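Local coordinates for protein staphylococcus aureus CymR (Staphylococcus aureus, PDB 3T8R) that probably binds DNA as a dimeric transcriptional regulator of the Rrf2 type, sensing oxidation through a thiol and regulating stress resistance and the oxidative response, at residues 12-17 / 77-82; 56-61 / 68-73. All coordinates share one frame; numbering follows the deposited sequence.

Contact 1: residues 12-17 / 77-82; sequences YGLTLM and ISAGDI
Between 12-17 and 77-82 the backbones come closest at L14 and I82, whose CA atoms lie 6.4 Å apart, and no hydrogen bond crosses. I82 points at 12-17 and touches it with both branches. Its CG1 stands beside the backbone N (chi1 -68°), which sends CD1 into the angle between L14 and M17: CD1 meets L14 CD2 at 3.8 Å and M17 CB at 3.7 Å. The second branch, I82 CG2, rests against the helix backbone, 4.1 Å from G13 C and beside L14 N and CA. L14 crosses I82 at about a right angle and also brings CD2 to within 4.3 Å of A79 CB. M17, bent at chi2 and chi3, curls its methyl CE round to I77 CD1 at 3.9 Å. Facing away from this seam, S78 caps the incoming helix: D81 N donates to S78 OG at 2.9 Å, and S78 N returns a bond to D81 OD2 from above the carboxylate plane. D81 OD1 has its own salt bridge to R84. L106 of the second subunit packs on A79. The reciprocal S78-D81 bonds are a capping box, starting a helix that packs on helix 8-21 in the buried core, consistent with the winged helix-turn-helix fold of Rrf2-type regulators.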
loop_
_atom_site.group_PDB
_atom_site.type_symbol
_atom_site.label_atom_id
_atom_site.label_comp_id
_atom_site.label_asym_id
_atom_site.label_seq_id
_atom_site.Cartn_x
_atom_site.Cartn_y
_atom_site.Cartn_z
ATOM N N TYR A 12 9.789 -12.200 1.594
ATOM C CA TYR A 12 10.729 -13.321 1.514
ATOM C C TYR A 12 10.005 -14.659 1.503
ATOM O O TYR A 12 10.438 -15.581 0.840
ATOM C CB TYR A 12 11.786 -13.255 2.611
ATOM C CG TYR A 12 12.820 -12.182 2.337
ATOM C CD1 TYR A 12 13.705 -12.313 1.277
ATOM C CD2 TYR A 12 12.894 -11.042 3.115
ATOM C CE1 TYR A 12 14.653 -11.332 1.001
ATOM C CE2 TYR A 12 13.842 -10.052 2.852
ATOM C CZ TYR A 12 14.717 -10.210 1.791
ATOM O OH TYR A 12 15.667 -9.245 1.517
ATOM N N GLY A 13 8.883 -14.746 2.209
ATOM C CA GLY A 13 8.075 -15.953 2.159
ATOM C C GLY A 13 7.576 -16.246 0.757
ATOM O O GLY A 13 7.589 -17.395 0.303
ATOM N N LEU A 14 7.134 -15.190 0.068
ATOM C CA LEU A 14 6.655 -15.293 -1.293
ATOM C C LEU A 14 7.775 -15.766 -2.204
ATOM O O LEU A 14 7.567 -16.643 -3.040
ATOM C CB LEU A 14 6.132 -13.943 -1.778
ATOM C CG LEU A 14 4.733 -13.859 -2.385
ATOM C CD1 LEU A 14 4.638 -12.615 -3.266
ATOM C CD2 LEU A 14 4.328 -15.122 -3.149
ATOM N N THR A 15 8.961 -15.187 -2.032
ATOM C CA THR A 15 10.131 -15.623 -2.797
ATOM C C THR A 15 10.457 -17.102 -2.595
ATOM O O THR A 15 10.739 -17.814 -3.556
ATOM C CB THR A 15 11.378 -14.750 -2.499
ATOM O OG1 THR A 15 11.086 -13.379 -2.808
ATOM C CG2 THR A 15 12.552 -15.211 -3.365
ATOM N N LEU A 16 10.422 -17.561 -1.347
ATOM C CA LEU A 16 10.597 -18.974 -1.015
ATOM C C LEU A 16 9.604 -19.828 -1.816
ATOM O O LEU A 16 9.970 -20.807 -2.473
ATOM C CB LEU A 16 10.384 -19.169 0.499
ATOM C CG LEU A 16 10.784 -20.445 1.247
ATOM C CD1 LEU A 16 9.726 -20.813 2.285
ATOM C CD2 LEU A 16 11.058 -21.614 0.331
ATOM N N MET A 17 8.342 -19.431 -1.777
ATOM C CA MET A 17 7.283 -20.210 -2.401
ATOM C C MET A 17 7.403 -20.251 -3.929
ATOM O O MET A 17 7.119 -21.270 -4.550
ATOM C CB MET A 17 5.919 -19.692 -1.948
ATOM C CG MET A 17 5.682 -19.877 -0.456
ATOM S SD MET A 17 5.544 -21.622 -0.020
ATOM C CE MET A 17 4.000 -22.039 -0.816
ATOM N N ILE A 77 -2.691 -21.952 -4.685
ATOM C CA ILE A 77 -2.191 -21.033 -3.670
ATOM C C ILE A 77 -2.090 -19.634 -4.253
ATOM O O ILE A 77 -1.538 -19.467 -5.335
ATOM C CB ILE A 77 -0.772 -21.405 -3.202
ATOM C CG1 ILE A 77 -0.721 -22.856 -2.713
ATOM C CG2 ILE A 77 -0.291 -20.442 -2.107
ATOM C CD1 ILE A 77 0.666 -23.317 -2.331
ATOM N N SER A 78 -2.624 -18.644 -3.543
ATOM C CA SER A 78 -2.518 -17.255 -4.000
ATOM C C SER A 78 -1.434 -16.490 -3.243
ATOM O O SER A 78 -1.042 -16.855 -2.133
ATOM C CB SER A 78 -3.856 -16.515 -3.865
ATOM O OG SER A 78 -4.112 -16.188 -2.509
ATOM N N ALA A 79 -0.932 -15.429 -3.866
ATOM C CA ALA A 79 0.057 -14.584 -3.213
ATOM C C ALA A 79 -0.540 -14.048 -1.922
ATOM O O ALA A 79 0.141 -13.920 -0.898
ATOM C CB ALA A 79 0.447 -13.469 -4.129
ATOM N N GLY A 80 -1.836 -13.751 -1.972
ATOM C CA GLY A 80 -2.534 -13.245 -0.810
ATOM C C GLY A 80 -2.513 -14.238 0.336
ATOM O O GLY A 80 -2.287 -13.850 1.487
ATOM N N ASP A 81 -2.747 -15.508 0.012
ATOM C CA ASP A 81 -2.717 -16.586 0.999
ATOM C C ASP A 81 -1.376 -16.550 1.730
ATOM O O ASP A 81 -1.305 -16.628 2.959
ATOM C CB ASP A 81 -2.894 -17.952 0.313
ATOM C CG ASP A 81 -4.297 -18.167 -0.254
ATOM O OD1 ASP A 81 -5.264 -17.587 0.292
ATOM O OD2 ASP A 81 -4.424 -18.934 -1.244
ATOM N N ILE A 82 -0.303 -16.421 0.957
ATOM C CA ILE A 82 1.033 -16.469 1.519
ATOM C C ILE A 82 1.310 -15.265 2.402
ATOM O O ILE A 82 1.816 -15.387 3.516
ATOM C CB ILE A 82 2.086 -16.591 0.401
ATOM C CG1 ILE A 82 1.950 -17.963 -0.266
ATOM C CG2 ILE A 82 3.474 -16.422 0.983
ATOM C CD1 ILE A 82 2.590 -18.095 -1.647
#

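Contact 2: residues 56-61 / 68-73; sequences GLIRSV and YQLRVP
Strands 58-60 and 68-70 run antiparallel, their axes 4.7 Å apart at closest, and R59 and Q69 form the hydrogen-bonded pair. R59 N donates to Q69 O and Q69 N to R59 O, both at 3.0 Å. Q69 O also takes a CA-H...O contact from I58, and R59 O one from Y68. Where the strands give way to loop, L57 O accepts a hydrogen bond from R71 N at 2.8 Å and a weak, long one from V72 N. The neighbouring carbonyl, G56 O, belongs to the glycine of a Schellman motif. It receives R71 NH1 at 2.9 Å on a lone pair, in the planes of both carbonyl and guanidinium. With CG turned to the side opposite its own N (chi1 171°) and the chain extended to NE, R71 runs past G56 O and turns NH1 back onto it. On the side of the sheet bearing R59 and Q69, the two long side chains cross, CG against CG. On the other, S60 CB sits over one face of the Y68 ring in a CH-pi contact, 4.0 Å from its centroid, while I58 CD1 approaches Y68 CD1 obliquely at 3.9 Å. Y68 OH makes a weak hydrogen bond to R53. The hairpin corresponds to the wing of a winged helix-turn-helix domain, as expected for an Rrf2-type regulator: strand 67-70 lies between 58-60 and 29-30, I58 and L70 pack on M17 and L20 of helix 8-21, and I58 and Y68 reach V49 of helix 42-54.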
loop_
_atom_site.group_PDB
_atom_site.type_symbol
_atom_site.label_atom_id
_atom_site.label_comp_id
_atom_site.label_asym_id
_atom_site.label_seq_id
_atom_site.Cartn_x
_atom_site.Cartn_y
_atom_site.Cartn_z
ATOM N N GLY A 56 0.257 -26.207 5.976
ATOM C CA GLY A 56 0.214 -27.335 5.060
ATOM C C GLY A 56 0.588 -27.035 3.617
ATOM O O GLY A 56 0.321 -27.829 2.720
ATOM N N LEU A 57 1.216 -25.887 3.381
ATOM C CA LEU A 57 1.530 -25.492 2.012
ATOM C C LEU A 57 2.827 -26.095 1.525
ATOM O O LEU A 57 2.992 -26.332 0.330
ATOM C CB LEU A 57 1.602 -23.963 1.891
ATOM C CG LEU A 57 0.340 -23.187 2.240
ATOM C CD1 LEU A 57 0.541 -21.742 1.854
ATOM C CD2 LEU A 57 -0.860 -23.775 1.510
ATOM N N ILE A 58 3.762 -26.316 2.444
ATOM C CA ILE A 58 5.035 -26.938 2.114
ATOM C C ILE A 58 5.330 -28.059 3.109
ATOM O O ILE A 58 4.717 -28.125 4.177
ATOM C CB ILE A 58 6.188 -25.914 2.145
ATOM C CG1 ILE A 58 6.469 -25.440 3.573
ATOM C CG2 ILE A 58 5.844 -24.734 1.258
ATOM C CD1 ILE A 58 7.737 -24.584 3.702
ATOM N N ARG A 59 6.276 -28.920 2.760
ATOM C CA ARG A 59 6.679 -30.000 3.660
ATOM C C ARG A 59 8.152 -30.316 3.485
ATOM O O ARG A 59 8.733 -30.084 2.425
ATOM C CB ARG A 59 5.847 -31.241 3.405
ATOM C CG ARG A 59 6.079 -31.858 2.051
ATOM C CD ARG A 59 5.223 -33.087 1.921
ATOM N NE ARG A 59 5.249 -33.661 0.586
ATOM C CZ ARG A 59 4.463 -34.663 0.215
ATOM N NH1 ARG A 59 3.598 -35.169 1.087
ATOM N NH2 ARG A 59 4.532 -35.146 -1.019
ATOM N N SER A 60 8.768 -30.831 4.542
ATOM C CA SER A 60 10.171 -31.203 4.466
ATOM C C SER A 60 10.287 -32.653 4.016
ATOM O O SER A 60 9.369 -33.443 4.229
ATOM C CB SER A 60 10.850 -30.990 5.821
ATOM O OG SER A 60 10.029 -31.449 6.878
ATOM N N VAL A 61 11.395 -32.989 3.361
ATOM C CA VAL A 61 11.664 -34.372 2.981
ATOM C C VAL A 61 12.559 -34.997 4.040
ATOM O O VAL A 61 13.408 -34.323 4.630
ATOM C CB VAL A 61 12.340 -34.483 1.603
ATOM C CG1 VAL A 61 13.831 -34.740 1.762
ATOM C CG2 VAL A 61 11.702 -35.597 0.792
ATOM N N TYR A 68 13.022 -28.910 1.214
ATOM C CA TYR A 68 11.591 -28.625 1.159
ATOM C C TYR A 68 10.970 -28.740 -0.226
ATOM O O TYR A 68 11.658 -28.642 -1.239
ATOM C CB TYR A 68 11.329 -27.227 1.719
ATOM C CG TYR A 68 11.429 -27.200 3.217
ATOM C CD1 TYR A 68 10.317 -27.458 4.006
ATOM C CD2 TYR A 68 12.646 -26.963 3.850
ATOM C CE1 TYR A 68 10.402 -27.454 5.380
ATOM C CE2 TYR A 68 12.735 -26.963 5.238
ATOM C CZ TYR A 68 11.610 -27.206 5.989
ATOM O OH TYR A 68 11.677 -27.200 7.365
ATOM N N GLN A 69 9.653 -28.935 -0.246
ATOM C CA GLN A 69 8.896 -28.979 -1.485
ATOM C C GLN A 69 7.480 -28.476 -1.211
ATOM O O GLN A 69 7.020 -28.480 -0.074
ATOM C CB GLN A 69 8.866 -30.401 -2.051
ATOM C CG GLN A 69 8.004 -31.359 -1.254
ATOM C CD GLN A 69 8.115 -32.806 -1.723
ATOM O OE1 GLN A 69 8.849 -33.116 -2.660
ATOM N NE2 GLN A 69 7.385 -33.695 -1.061
ATOM N N LEU A 70 6.800 -28.011 -2.249
ATOM C CA LEU A 70 5.389 -27.704 -2.123
ATOM C C LEU A 70 4.626 -28.958 -1.711
ATOM O O LEU A 70 4.908 -30.045 -2.194
ATOM C CB LEU A 70 4.869 -27.245 -3.472
ATOM C CG LEU A 70 4.334 -25.833 -3.643
ATOM C CD1 LEU A 70 5.152 -24.788 -2.904
ATOM C CD2 LEU A 70 4.266 -25.562 -5.122
ATOM N N ARG A 71 3.663 -28.803 -0.816
ATOM C CA ARG A 71 2.798 -29.902 -0.444
ATOM C C ARG A 71 1.453 -29.788 -1.159
ATOM O O ARG A 71 0.753 -30.788 -1.365
ATOM C CB ARG A 71 2.592 -29.905 1.067
ATOM C CG ARG A 71 1.545 -30.884 1.494
ATOM C CD ARG A 71 1.305 -30.888 2.984
ATOM N NE ARG A 71 0.178 -31.771 3.241
ATOM C CZ ARG A 71 -1.091 -31.383 3.170
ATOM N NH1 ARG A 71 -1.378 -30.121 2.881
ATOM N NH2 ARG A 71 -2.071 -32.252 3.395
ATOM N N VAL A 72 1.108 -28.556 -1.524
ATOM C CA VAL A 72 -0.105 -28.240 -2.246
ATOM C C VAL A 72 0.313 -27.637 -3.580
ATOM O O VAL A 72 1.277 -26.866 -3.635
ATOM C CB VAL A 72 -0.945 -27.236 -1.428
ATOM C CG1 VAL A 72 -1.894 -26.444 -2.312
ATOM C CG2 VAL A 72 -1.694 -27.988 -0.311
ATOM N N PRO A 73 -0.394 -27.990 -4.663
ATOM C CA PRO A 73 -0.020 -27.481 -5.991
ATOM C C PRO A 73 -0.076 -25.963 -6.090
ATOM O O PRO A 73 -0.925 -25.322 -5.466
ATOM C CB PRO A 73 -1.039 -28.132 -6.939
ATOM C CG PRO A 73 -2.085 -28.747 -6.066
ATOM C CD PRO A 73 -1.500 -28.962 -4.720
#

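From the N terminus, helix 8-21 supplies the first half of contact 1. The chain then passes through strand 29-30 and helices 31-37 and 42-54 before entering contact 2, which closes the short hairpin loop between 56-61 and 68-73. A few residues on, 77-82 returns to the first helix and closes the much longer loop of contact 1, so contact 2 lies wholly within it. The centres are 13 Å apart, yet M17 belongs to both neighbourhoods: its SD packs on I58 CG2 and its CE on L70 CD1, while I77 meets V72. Together they tie the hairpin and helix 79-87 to helix 8-21.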